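Local structure of CAMP factor (Mobiluncus curtisii, 6JLC) at residues Lys171-His176 / Thr215-Ala220. The protein is a CAMP factor, a bacterial toxin regarded as a pore-forming factor and linked with the lysis of red blood cells. Sequence-based numbering, arbitrary orientation.
Sequences KEILTH and TAYATA
Ile173 lays its CG1-CD1 branch against one turn of helix 203-222, where it meets both Ala220 and Tyr217. Its CD1 methyl lies 3.7 Å from Ala220 CB and 3.5 Å from Ala220 O, so one methyl touches both the side chain and the carbonyl oxygen of that alanine. One carbon further back, Ile173 CG1 is 4.0 Å from Tyr217 CE1 and approaches the ring obliquely. The tyrosine ring swings out with CG anti to its own backbone N (chi1 178°) and carries its hydroxyl to Glu172. There Tyr217 OH is 3.4 Å from Glu172 CB and 3.5 Å from Glu172 CG. The glutamate chain bends at chi2 (-78°) and leads its carboxylate away from the tyrosine, with the carboxylate plane 80° from that of the ring. Thus the hydroxyl meets the aliphatic part of the glutamate, not its charge. The contact joins the C-terminal end of helix 152-173 to helix 203-222 in the C-terminal helical part of this fragment. Helix 179-197 packs beside it, with Thr181 touching Ala220. No hydrogen bond or salt bridge crosses between 171-176 and 215-220, which implies that the direct contact between them rests on van der Waals packing, with Ile173 and Ala220 buried in the folded chain.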
ATOM      1  N   LYS A 171     -13.560  21.039   6.131  1.00 67.88           N
ATOM      2  CA  LYS A 171     -13.573  21.165   7.582  1.00 67.64           C
ATOM      3  C   LYS A 171     -13.124  22.530   8.079  1.00 69.49           C
ATOM      4  O   LYS A 171     -13.497  22.917   9.191  1.00 78.69           O
ATOM      5  CB  LYS A 171     -12.693  20.083   8.215  1.00 63.39           C
ATOM      6  CG  LYS A 171     -13.244  18.681   8.042  1.00 68.63           C
ATOM      7  CD  LYS A 171     -12.695  17.727   9.090  1.00 72.40           C
ATOM      8  CE  LYS A 171     -12.348  16.378   8.468  1.00 73.10           C
ATOM      9  NZ  LYS A 171     -10.947  15.966   8.756  1.00 70.66           N
ATOM     10  N   GLU A 172     -12.355  23.279   7.287  1.00 62.98           N
ATOM     11  CA  GLU A 172     -11.785  24.535   7.749  1.00 52.19           C
ATOM     12  C   GLU A 172     -12.118  25.747   6.892  1.00 47.70           C
ATOM     13  O   GLU A 172     -12.092  26.861   7.411  1.00 52.09           O
ATOM     14  CB  GLU A 172     -10.255  24.424   7.849  1.00 57.96           C
ATOM     15  CG  GLU A 172      -9.779  23.434   8.893  1.00 65.80           C
ATOM     16  CD  GLU A 172      -9.863  23.994  10.299  1.00 79.00           C
ATOM     17  OE1 GLU A 172     -10.198  25.192  10.451  1.00 78.54           O
ATOM     18  OE2 GLU A 172      -9.594  23.233  11.251  1.00 85.47           O
ATOM     19  N   ILE A 173     -12.413  25.574   5.608  1.00 49.86           N
ATOM     20  CA  ILE A 173     -12.635  26.705   4.704  1.00 46.03           C
ATOM     21  C   ILE A 173     -14.111  26.913   4.421  1.00 51.64           C
ATOM     22  O   ILE A 173     -14.625  28.024   4.538  1.00 55.09           O
ATOM     23  CB  ILE A 173     -11.846  26.513   3.390  1.00 43.27           C
ATOM     24  CG1 ILE A 173     -10.386  26.155   3.693  1.00 45.62           C
ATOM     25  CG2 ILE A 173     -11.948  27.767   2.538  1.00 38.89           C
ATOM     26  CD1 ILE A 173      -9.663  27.227   4.473  1.00 44.44           C
ATOM     27  N   LEU A 174     -14.800  25.853   4.009  1.00 59.28           N
ATOM     28  CA  LEU A 174     -16.236  25.960   3.802  1.00 67.01           C
ATOM     29  C   LEU A 174     -16.944  26.285   5.107  1.00 70.11           C
ATOM     30  O   LEU A 174     -17.916  27.048   5.123  1.00 62.62           O
ATOM     31  CB  LEU A 174     -16.770  24.660   3.215  1.00 66.78           C
ATOM     32  CG  LEU A 174     -18.284  24.651   3.029  1.00 64.94           C
ATOM     33  CD1 LEU A 174     -18.757  25.702   2.040  1.00 64.09           C
ATOM     34  CD2 LEU A 174     -18.661  23.283   2.596  1.00 59.70           C
ATOM     35  N   THR A 175     -16.448  25.728   6.216  1.00 80.34           N
ATOM     36  CA  THR A 175     -17.081  25.926   7.517  1.00 87.02           C
ATOM     37  C   THR A 175     -16.973  27.376   7.988  1.00 85.99           C
ATOM     38  O   THR A 175     -17.913  27.900   8.599  1.00 87.25           O
ATOM     39  CB  THR A 175     -16.459  24.978   8.549  1.00 85.22           C
ATOM     40  OG1 THR A 175     -15.044  24.890   8.330  1.00 84.29           O
ATOM     41  CG2 THR A 175     -17.060  23.577   8.439  1.00 79.88           C
ATOM     42  N   HIS A 176     -15.848  28.052   7.705  1.00 79.59           N
ATOM     43  CA  HIS A 176     -15.575  29.337   8.336  1.00 72.58           C
ATOM     44  C   HIS A 176     -15.097  30.463   7.424  1.00 69.41           C
ATOM     45  O   HIS A 176     -14.832  31.556   7.933  1.00 69.54           O
ATOM     46  CB  HIS A 176     -14.535  29.168   9.456  1.00 69.51           C
ATOM     47  CG  HIS A 176     -14.856  28.069  10.419  1.00 75.97           C
ATOM     48  ND1 HIS A 176     -14.038  26.972  10.597  1.00 78.77           N
ATOM     49  CD2 HIS A 176     -15.901  27.897  11.261  1.00 79.93           C
ATOM     50  CE1 HIS A 176     -14.566  26.173  11.504  1.00 78.28           C
ATOM     51  NE2 HIS A 176     -15.699  26.710  11.923  1.00 81.12           N
ATOM     52  N   THR A 215       0.521  25.586  -0.751  1.00 35.58           N
ATOM     53  CA  THR A 215       0.523  27.040  -0.645  1.00 37.47           C
ATOM     54  C   THR A 215      -0.881  27.608  -0.775  1.00 40.46           C
ATOM     55  O   THR A 215      -1.243  28.557  -0.066  1.00 38.85           O
ATOM     56  CB  THR A 215       1.447  27.635  -1.706  1.00 36.69           C
ATOM     57  OG1 THR A 215       2.786  27.180  -1.465  1.00 39.20           O
ATOM     58  CG2 THR A 215       1.418  29.171  -1.655  1.00 38.29           C
ATOM     59  N   ALA A 216      -1.692  27.039  -1.675  1.00 34.52           N
ATOM     60  CA  ALA A 216      -3.068  27.505  -1.825  1.00 33.53           C
ATOM     61  C   ALA A 216      -3.888  27.235  -0.569  1.00 32.31           C
ATOM     62  O   ALA A 216      -4.700  28.075  -0.162  1.00 37.95           O
ATOM     63  CB  ALA A 216      -3.714  26.840  -3.040  1.00 33.27           C
ATOM     64  N   TYR A 217      -3.698  26.072   0.062  1.00 34.26           N
ATOM     65  CA  TYR A 217      -4.459  25.813   1.278  1.00 39.59           C
ATOM     66  C   TYR A 217      -4.044  26.761   2.393  1.00 45.34           C
ATOM     67  O   TYR A 217      -4.899  27.278   3.124  1.00 43.10           O
ATOM     68  CB  TYR A 217      -4.299  24.373   1.744  1.00 37.68           C
ATOM     69  CG  TYR A 217      -5.067  24.150   3.027  1.00 47.35           C
ATOM     70  CD1 TYR A 217      -6.454  24.026   3.011  1.00 49.05           C
ATOM     71  CD2 TYR A 217      -4.419  24.115   4.255  1.00 44.69           C
ATOM     72  CE1 TYR A 217      -7.172  23.853   4.181  1.00 52.27           C
ATOM     73  CE2 TYR A 217      -5.126  23.936   5.432  1.00 49.61           C
ATOM     74  CZ  TYR A 217      -6.505  23.805   5.392  1.00 55.81           C
ATOM     75  OH  TYR A 217      -7.218  23.626   6.559  1.00 58.89           O
ATOM     76  N   ALA A 218      -2.735  26.990   2.541  1.00 43.13           N
ATOM     77  CA  ALA A 218      -2.252  27.933   3.545  1.00 42.65           C
ATOM     78  C   ALA A 218      -2.856  29.316   3.344  1.00 44.72           C
ATOM     79  O   ALA A 218      -3.292  29.957   4.311  1.00 48.44           O
ATOM     80  CB  ALA A 218      -0.724  28.001   3.503  1.00 47.09           C
ATOM     81  N   THR A 219      -2.898  29.792   2.095  1.00 40.82           N
ATOM     82  CA  THR A 219      -3.537  31.074   1.805  1.00 41.13           C
ATOM     83  C   THR A 219      -4.999  31.080   2.249  1.00 48.77           C
ATOM     84  O   THR A 219      -5.478  32.049   2.853  1.00 48.00           O
ATOM     85  CB  THR A 219      -3.431  31.385   0.311  1.00 40.27           C
ATOM     86  OG1 THR A 219      -2.051  31.484  -0.062  1.00 45.56           O
ATOM     87  CG2 THR A 219      -4.140  32.684  -0.018  1.00 40.90           C
ATOM     88  N   ALA A 220      -5.721  29.995   1.969  1.00 44.68           N
ATOM     89  CA  ALA A 220      -7.132  29.945   2.335  1.00 45.06           C
ATOM     90  C   ALA A 220      -7.313  29.850   3.848  1.00 46.47           C
ATOM     91  O   ALA A 220      -8.236  30.461   4.407  1.00 44.35           O
ATOM     92  CB  ALA A 220      -7.808  28.761   1.635  1.00 43.61           C
TER